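Local coordinates for (S)-ureidoglycine--glyoxylate transaminase (Bacillus subtilis, PDB 3ISL), which catalyses the pyridoxal-phosphate-dependent transfer of an amino group from (S)-ureidoglycine to glyoxylate, giving oxalurate and glycine in purine catabolism, at residues A[341-344]-A[348-351]; A[300-305]-A[362-367]; A[87-92]-A[103-108]. All blocks are in the same frame, centred on the assembly; numbering follows the deposited sequence.

Interaction 1 of 3, residues A[341-344]-A[348-351]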
loop_
_atom_site.group_PDB
_atom_site.type_symbol
_atom_site.label_atom_id
_atom_site.label_comp_id
_atom_site.label_asym_id
_atom_site.label_seq_id
_atom_site.Cartn_x
_atom_site.Cartn_y
_atom_site.Cartn_z
ATOM N N MET A 341 -9.909 6.031 -29.045
ATOM C CA MET A 341 -10.326 5.043 -30.060
ATOM C C MET A 341 -9.507 3.737 -30.013
ATOM O O MET A 341 -10.044 2.624 -30.193
ATOM C CB MET A 341 -10.331 5.641 -31.491
ATOM C CG MET A 341 -10.936 4.676 -32.528
ATOM S SD MET A 341 -10.804 5.304 -34.240
ATOM C CE MET A 341 -12.094 6.568 -34.178
ATOM N N LEU A 342 -8.194 3.864 -29.850
ATOM C CA LEU A 342 -7.335 2.710 -29.691
ATOM C C LEU A 342 -7.857 1.838 -28.549
ATOM O O LEU A 342 -7.932 0.617 -28.676
ATOM C CB LEU A 342 -5.909 3.154 -29.336
ATOM C CG LEU A 342 -4.806 3.161 -30.350
ATOM C CD1 LEU A 342 -3.425 3.088 -29.546
ATOM C CD2 LEU A 342 -4.955 1.915 -31.201
ATOM N N LEU A 343 -8.186 2.500 -27.437
ATOM C CA LEU A 343 -8.723 1.852 -26.238
ATOM C C LEU A 343 -10.084 1.236 -26.496
ATOM O O LEU A 343 -10.292 0.068 -26.225
ATOM C CB LEU A 343 -8.784 2.827 -25.037
ATOM C CG LEU A 343 -9.018 2.078 -23.685
ATOM C CD1 LEU A 343 -8.011 0.923 -23.451
ATOM C CD2 LEU A 343 -9.011 3.055 -22.451
ATOM N N ALA A 344 -11.007 2.016 -27.031
ATOM C CA ALA A 344 -12.420 1.612 -27.147
ATOM C C ALA A 344 -12.541 0.492 -28.182
ATOM O O ALA A 344 -13.337 -0.424 -28.023
ATOM C CB ALA A 344 -13.335 2.857 -27.563
ATOM N N ILE A 348 -6.401 -1.410 -26.733
ATOM C CA ILE A 348 -4.972 -1.047 -26.611
ATOM C C ILE A 348 -4.788 0.237 -25.827
ATOM O O ILE A 348 -5.455 1.229 -26.124
ATOM C CB ILE A 348 -4.348 -0.817 -28.009
ATOM C CG1 ILE A 348 -4.256 -2.164 -28.748
ATOM C CG2 ILE A 348 -2.972 -0.113 -27.886
ATOM C CD1 ILE A 348 -3.801 -1.957 -30.281
ATOM N N GLU A 349 -3.898 0.242 -24.833
ATOM C CA GLU A 349 -3.734 1.467 -24.030
ATOM C C GLU A 349 -2.372 2.079 -24.241
ATOM O O GLU A 349 -1.384 1.406 -24.037
ATOM C CB GLU A 349 -3.928 1.201 -22.510
ATOM C CG GLU A 349 -4.325 2.500 -21.790
ATOM C CD GLU A 349 -4.115 2.421 -20.254
ATOM O OE1 GLU A 349 -3.710 1.358 -19.778
ATOM O OE2 GLU A 349 -4.371 3.410 -19.539
ATOM N N ILE A 350 -2.356 3.336 -24.682
ATOM C CA ILE A 350 -1.157 4.204 -24.715
ATOM C C ILE A 350 -1.435 5.454 -23.882
ATOM O O ILE A 350 -2.572 5.756 -23.559
ATOM C CB ILE A 350 -0.674 4.594 -26.171
ATOM C CG1 ILE A 350 -1.668 5.566 -26.840
ATOM C CG2 ILE A 350 -0.335 3.277 -26.980
ATOM C CD1 ILE A 350 -1.284 5.990 -28.382
ATOM N N ALA A 351 -0.380 6.167 -23.536
ATOM C CA ALA A 351 -0.490 7.311 -22.628
ATOM C C ALA A 351 -0.522 8.628 -23.392
ATOM O O ALA A 351 0.175 8.784 -24.392
ATOM C CB ALA A 351 0.662 7.262 -21.639
#

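Interaction 2 of 3, residues A[300-305]-A[362-367]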
loop_
_atom_site.group_PDB
_atom_site.type_symbol
_atom_site.label_atom_id
_atom_site.label_comp_id
_atom_site.label_asym_id
_atom_site.label_seq_id
_atom_site.Cartn_x
_atom_site.Cartn_y
_atom_site.Cartn_z
ATOM N N ALA A 300 13.668 -1.396 -30.400
ATOM C CA ALA A 300 14.168 -1.213 -31.755
ATOM C C ALA A 300 13.077 -1.567 -32.803
ATOM O O ALA A 300 12.841 -0.786 -33.710
ATOM C CB ALA A 300 15.448 -2.027 -31.983
ATOM N N ALA A 301 12.392 -2.704 -32.631
ATOM C CA ALA A 301 11.248 -3.040 -33.448
ATOM C C ALA A 301 10.103 -1.964 -33.433
ATOM O O ALA A 301 9.644 -1.574 -34.501
ATOM C CB ALA A 301 10.713 -4.430 -33.023
ATOM N N LEU A 302 9.630 -1.526 -32.230
ATOM C CA LEU A 302 8.666 -0.422 -32.131
ATOM C C LEU A 302 9.114 0.818 -32.931
ATOM O O LEU A 302 8.352 1.360 -33.752
ATOM C CB LEU A 302 8.378 -0.051 -30.665
ATOM C CG LEU A 302 7.389 1.104 -30.455
ATOM C CD1 LEU A 302 5.991 0.672 -30.926
ATOM C CD2 LEU A 302 7.289 1.540 -28.998
ATOM N N ALA A 303 10.371 1.238 -32.696
ATOM C CA ALA A 303 10.998 2.375 -33.355
ATOM C C ALA A 303 10.986 2.286 -34.877
ATOM O O ALA A 303 10.601 3.284 -35.575
ATOM C CB ALA A 303 12.440 2.578 -32.835
ATOM N N ALA A 304 11.382 1.122 -35.411
ATOM C CA ALA A 304 11.355 0.981 -36.898
ATOM C C ALA A 304 9.883 0.994 -37.346
ATOM O O ALA A 304 9.581 1.594 -38.349
ATOM C CB ALA A 304 12.121 -0.271 -37.412
ATOM N N GLY A 305 8.948 0.440 -36.552
ATOM C CA GLY A 305 7.555 0.525 -36.976
ATOM C C GLY A 305 7.013 1.949 -36.999
ATOM O O GLY A 305 6.334 2.378 -37.999
ATOM N N TRP A 362 2.322 11.223 -27.769
ATOM C CA TRP A 362 1.850 10.018 -27.042
ATOM C C TRP A 362 3.064 9.370 -26.495
ATOM O O TRP A 362 4.113 9.518 -27.081
ATOM C CB TRP A 362 1.160 8.995 -27.931
ATOM C CG TRP A 362 -0.041 9.488 -28.678
ATOM C CD1 TRP A 362 -1.329 9.705 -28.186
ATOM C CD2 TRP A 362 -0.097 9.746 -30.091
ATOM N NE1 TRP A 362 -2.174 10.107 -29.243
ATOM C CE2 TRP A 362 -1.440 10.140 -30.408
ATOM C CE3 TRP A 362 0.864 9.709 -31.117
ATOM C CZ2 TRP A 362 -1.838 10.508 -31.737
ATOM C CZ3 TRP A 362 0.476 10.065 -32.436
ATOM C CH2 TRP A 362 -0.867 10.484 -32.724
ATOM N N ARG A 363 2.922 8.633 -25.386
ATOM C CA ARG A 363 4.033 7.872 -24.845
ATOM C C ARG A 363 3.713 6.383 -24.894
ATOM O O ARG A 363 2.742 5.924 -24.307
ATOM C CB ARG A 363 4.369 8.322 -23.413
ATOM C CG ARG A 363 4.766 9.778 -23.331
ATOM C CD ARG A 363 4.974 10.203 -21.901
ATOM N NE ARG A 363 3.703 10.356 -21.235
ATOM C CZ ARG A 363 3.468 9.986 -19.981
ATOM N NH1 ARG A 363 4.416 9.463 -19.229
ATOM N NH2 ARG A 363 2.270 10.173 -19.474
ATOM N N ILE A 364 4.549 5.610 -25.582
ATOM C CA ILE A 364 4.258 4.190 -25.684
ATOM C C ILE A 364 5.328 3.515 -24.805
ATOM O O ILE A 364 6.513 3.677 -25.073
ATOM C CB ILE A 364 4.300 3.680 -27.091
ATOM C CG1 ILE A 364 3.363 4.529 -27.998
ATOM C CG2 ILE A 364 4.030 2.108 -27.149
ATOM C CD1 ILE A 364 3.300 4.106 -29.476
ATOM N N GLY A 365 4.870 2.805 -23.762
ATOM C CA GLY A 365 5.733 2.063 -22.820
ATOM C C GLY A 365 5.994 0.685 -23.405
ATOM O O GLY A 365 5.107 0.127 -24.108
ATOM N N THR A 366 7.205 0.154 -23.222
ATOM C CA THR A 366 7.527 -1.247 -23.600
ATOM C C THR A 366 8.247 -1.750 -22.359
ATOM O O THR A 366 9.447 -1.821 -22.354
ATOM C CB THR A 366 8.494 -1.349 -24.853
ATOM O OG1 THR A 366 9.535 -0.371 -24.726
ATOM C CG2 THR A 366 7.762 -1.085 -26.157
ATOM N N MET A 367 7.508 -2.044 -21.289
ATOM C CA MET A 367 8.073 -2.392 -19.997
ATOM C C MET A 367 7.655 -3.790 -19.536
ATOM O O MET A 367 6.453 -4.110 -19.589
ATOM C CB MET A 367 7.510 -1.413 -18.911
ATOM C CG MET A 367 7.930 0.089 -19.124
ATOM S SD MET A 367 6.950 1.098 -18.035
ATOM C CE MET A 367 8.077 2.504 -17.792
#

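Interaction 3 of 3, residues A[87-92]-A[103-108]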
loop_
_atom_site.group_PDB
_atom_site.type_symbol
_atom_site.label_atom_id
_atom_site.label_comp_id
_atom_site.label_asym_id
_atom_site.label_seq_id
_atom_site.Cartn_x
_atom_site.Cartn_y
_atom_site.Cartn_z
ATOM N N ASP A 87 17.828 21.134 6.397
ATOM C CA ASP A 87 18.791 20.442 5.513
ATOM C C ASP A 87 18.737 20.979 4.063
ATOM O O ASP A 87 17.671 21.234 3.501
ATOM C CB ASP A 87 18.593 18.921 5.509
ATOM C CG ASP A 87 18.899 18.290 6.861
ATOM O OD1 ASP A 87 19.662 18.894 7.667
ATOM O OD2 ASP A 87 18.372 17.185 7.112
ATOM N N ASP A 88 19.903 21.166 3.467
ATOM C CA ASP A 88 19.990 21.539 2.059
ATOM C C ASP A 88 19.824 20.291 1.173
ATOM O O ASP A 88 20.458 19.271 1.427
ATOM C CB ASP A 88 21.341 22.158 1.799
ATOM C CG ASP A 88 21.476 23.559 2.387
ATOM O OD1 ASP A 88 20.579 24.393 2.186
ATOM O OD2 ASP A 88 22.531 23.835 2.988
ATOM N N VAL A 89 18.983 20.395 0.142
ATOM C CA VAL A 89 18.683 19.292 -0.750
ATOM C C VAL A 89 18.719 19.819 -2.182
ATOM O O VAL A 89 17.959 20.711 -2.554
ATOM C CB VAL A 89 17.274 18.668 -0.429
ATOM C CG1 VAL A 89 16.903 17.548 -1.452
ATOM C CG2 VAL A 89 17.164 18.150 1.072
ATOM N N LEU A 90 19.610 19.240 -2.979
ATOM C CA LEU A 90 19.799 19.635 -4.364
ATOM C C LEU A 90 18.967 18.671 -5.234
ATOM O O LEU A 90 19.157 17.477 -5.177
ATOM C CB LEU A 90 21.252 19.435 -4.775
ATOM C CG LEU A 90 21.902 20.320 -5.854
ATOM C CD1 LEU A 90 22.919 19.554 -6.704
ATOM C CD2 LEU A 90 21.055 21.316 -6.678
ATOM N N ILE A 91 18.119 19.206 -6.082
ATOM C CA ILE A 91 17.300 18.355 -6.922
ATOM C C ILE A 91 17.425 18.851 -8.358
ATOM O O ILE A 91 16.856 19.876 -8.707
ATOM C CB ILE A 91 15.835 18.380 -6.474
ATOM C CG1 ILE A 91 15.757 18.163 -4.948
ATOM C CG2 ILE A 91 15.010 17.294 -7.246
ATOM C CD1 ILE A 91 14.338 18.209 -4.329
ATOM N N PRO A 92 18.155 18.120 -9.188
ATOM C CA PRO A 92 18.176 18.519 -10.590
ATOM C C PRO A 92 16.948 17.913 -11.256
ATOM O O PRO A 92 16.808 16.713 -11.271
ATOM C CB PRO A 92 19.485 17.888 -11.151
ATOM C CG PRO A 92 20.211 17.283 -9.985
ATOM C CD PRO A 92 19.087 17.018 -8.911
ATOM N N GLU A 103 8.534 18.683 -4.017
ATOM C CA GLU A 103 7.345 18.707 -3.150
ATOM C C GLU A 103 7.541 18.004 -1.808
ATOM O O GLU A 103 7.294 18.572 -0.748
ATOM C CB GLU A 103 6.228 18.001 -3.890
ATOM C CG GLU A 103 5.437 18.860 -4.743
ATOM C CD GLU A 103 4.422 19.524 -3.911
ATOM O OE1 GLU A 103 4.050 18.843 -2.923
ATOM O OE2 GLU A 103 4.036 20.688 -4.199
ATOM N N ILE A 104 7.957 16.746 -1.887
ATOM C CA ILE A 104 8.209 15.915 -0.721
ATOM C C ILE A 104 9.280 16.542 0.183
ATOM O O ILE A 104 9.073 16.701 1.400
ATOM C CB ILE A 104 8.604 14.470 -1.166
ATOM C CG1 ILE A 104 7.380 13.727 -1.727
ATOM C CG2 ILE A 104 9.118 13.713 0.007
ATOM C CD1 ILE A 104 7.699 12.617 -2.708
ATOM N N ALA A 105 10.437 16.898 -0.397
ATOM C CA ALA A 105 11.503 17.485 0.388
ATOM C C ALA A 105 11.056 18.765 1.094
ATOM O O ALA A 105 11.390 18.986 2.273
ATOM C CB ALA A 105 12.782 17.761 -0.494
ATOM N N GLU A 106 10.322 19.621 0.385
ATOM C CA GLU A 106 9.893 20.922 0.980
ATOM C C GLU A 106 8.946 20.707 2.130
ATOM O O GLU A 106 9.090 21.309 3.187
ATOM C CB GLU A 106 9.211 21.812 -0.049
ATOM C CG GLU A 106 10.035 23.021 -0.322
ATOM C CD GLU A 106 9.823 23.601 -1.699
ATOM O OE1 GLU A 106 8.769 23.304 -2.328
ATOM O OE2 GLU A 106 10.739 24.363 -2.129
ATOM N N ARG A 107 7.990 19.807 1.898
ATOM C CA ARG A 107 7.044 19.404 2.906
ATOM C C ARG A 107 7.732 18.878 4.168
ATOM O O ARG A 107 7.220 19.095 5.258
ATOM C CB ARG A 107 5.997 18.421 2.327
ATOM C CG ARG A 107 5.081 19.104 1.244
ATOM C CD ARG A 107 3.679 18.448 1.177
ATOM N NE ARG A 107 2.890 18.828 -0.012
ATOM C CZ ARG A 107 1.575 18.583 -0.193
ATOM N NH1 ARG A 107 0.818 18.000 0.747
ATOM N NH2 ARG A 107 0.992 18.960 -1.323
ATOM N N TYR A 108 8.896 18.239 4.043
ATOM C CA TYR A 108 9.641 17.830 5.262
ATOM C C TYR A 108 10.576 18.912 5.834
ATOM O O TYR A 108 11.368 18.664 6.735
ATOM C CB TYR A 108 10.312 16.449 5.108
ATOM C CG TYR A 108 9.252 15.367 5.109
ATOM C CD1 TYR A 108 8.704 14.913 6.328
ATOM C CD2 TYR A 108 8.714 14.879 3.916
ATOM C CE1 TYR A 108 7.668 13.988 6.363
ATOM C CE2 TYR A 108 7.701 13.930 3.931
ATOM C CZ TYR A 108 7.167 13.499 5.206
ATOM O OH TYR A 108 6.181 12.555 5.306
#

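Interaction 1 of 3, residues A[341-344]-A[348-351]
A buried helix-to-strand turn, closed by one backbone hydrogen bond and an aliphatic cluster, joins Leu342 and Leu343, near the C-terminal end of helix 335-346, to Ile348 and Ile350 of the short strand 348-349 and the residues after it. The chain turns within three intervening residues, bringing the CA atoms of Leu343 and Ile348 to 4.8 Å. Ile348 N donates to Leu342 O at 3.2 Å. The bond is fairly straight, with an N-H...O angle of 152°, but its donor stands above the carbonyl plane rather than on a lone pair. Ile348 O lies 3.3 Å from Leu343 CA, a distance that fits a CA-H...O contact, while its approach to the amide of Leu343 is too badly angled for a hydrogen bond.

The side-chain contact centres on one methyl group. Leu342 CD1 meets Ile348 CG2 at 3.6 Å and, where Leu342 and Ile350 cross at about a right angle, touches Ile350 CD1 at 3.8 Å. Its other branch, CD2, lies 4.1 Å from Ile348 CD1, so the forked end of Leu342 engages both branches of Ile348. Leu343 leans the other way: with CG anti to the backbone N (chi1 -166°), it brings CD1 to 3.7 Å from Ile348 O and 4.2 Å from Glu349 CB.

Val379 of helix 373-389 touches both isoleucines, and Pro40 of the second subunit packs on Leu343. Glu349 exchanges backbone hydrogen bonds with Thr13 and Met15, pairing its strand in parallel with strand 13-14. The arrangement is a tight alpha-to-beta connection in the C-terminal part of a class-V aminotransferase fold.

Interaction 2 of 3, residues A[300-305]-A[362-367]
Helix 288-308 passes strand 361-365 with 8.6 Å between the CA atoms of Leu302 and Thr366, the nearest pair, and no hydrogen bond joins the two segments. This separation lets a single leucine span the gap in an alpha/beta layer contact, where the helix lies against the two-stranded antiparallel sheet formed by 324-328 and 361-365.

Leu302 points from the helix toward the strand. With CG anti to the backbone N (chi1 179°) and chi2 at 67°, its CD2 methyl is carried to the strand and the residue just beyond it. There it faces Ile364 and Thr366, whose CB atoms also point toward the helix, with Gly365, which has no side chain, between them. The leucine crosses both partners obliquely. All three residues are buried, and the two segments together bury 122 Å², consistent with a small apolar contact.

Neighbouring elements extend the interface: Thr325 of strand 324-328 touches Leu302, as do Val379 and Leu380 of helix 373-389. On the strand, Arg363 sends its guanidinium elsewhere, NH2 to Ser352 O and NH1 to Thr147 O, the latter belonging to a residue of the pyridoxal-phosphate pocket.

At the centre of the contact, Leu302 CD2 sits 3.8 Å from Ile364 CG2 and 3.9 Å from Thr366 CG2, one leucine methyl bridging the gamma methyls of Ile364, on the strand, and Thr366, just after it.

Interaction 3 of 3, residues A[87-92]-A[103-108]
In Ile91, chi1 of -48° sets CG1 opposite the carbonyl carbon and the chain is extended beyond CG1, which brings CD1 up to Ala105 CB at 4.2 Å. Val89, two residues earlier on the same strand, supplies CG1 to the same alanine methyl, also at 4.2 Å. Both strand side chains point toward helix 96-107, and Ala105 points back at them, so its one methyl receives a branch from each.

The backbones approach to 7.5 Å between the CA atoms of Val89 and Ala105. No hydrogen bond crosses between the segments, and 85 Å² is buried between them in total. Val112 of strand 111-116 touches both Ile91 and Ala105, extending the apolar layer to the next strand of the sheet.

Away from this layer, the helix carries a salt bridge between residues four apart. Arg107 NE donates to Glu103 OE1 at 3.1 Å, using the oxygen's syn lone pair, although the N-H...O angle is a bent 137° and the oxygen lies 26° out of the guanidinium plane. Arg107 NH1 turns to the second subunit, where it pairs with Asp250 and Ile244 O, placing this part of the helix at the dimer interface.

Strand 88-93, helix 96-107 and strand 111-116 form a beta-alpha-beta unit with neighbouring parallel strands, and the contact joins its first strand to its helix within the large seven-stranded mixed sheet of the PLP-dependent aminotransferase fold.

Along the chain interaction 3 comes first, and interaction 1 is nested inside the loop closed by interaction 2. Interactions 1 and 2 are neighbours, with centres 14 Å apart: Ala351 O lies 2.9 Å from Arg363 N, a probable hydrogen bond, and Ile350 CD1 packs 3.7 Å from Trp362 CD1. Helix 373-389 touches both, through Val379. Interaction 3 belongs instead to the seven-stranded sheet, its centre 36 Å from interaction 1 and 34 Å from interaction 2, with no direct touch. Interactions 1 and 3 both reach the second subunit, so the homodimer interface draws on two distant regions of the chain, while interaction 2 stays within its own subunit.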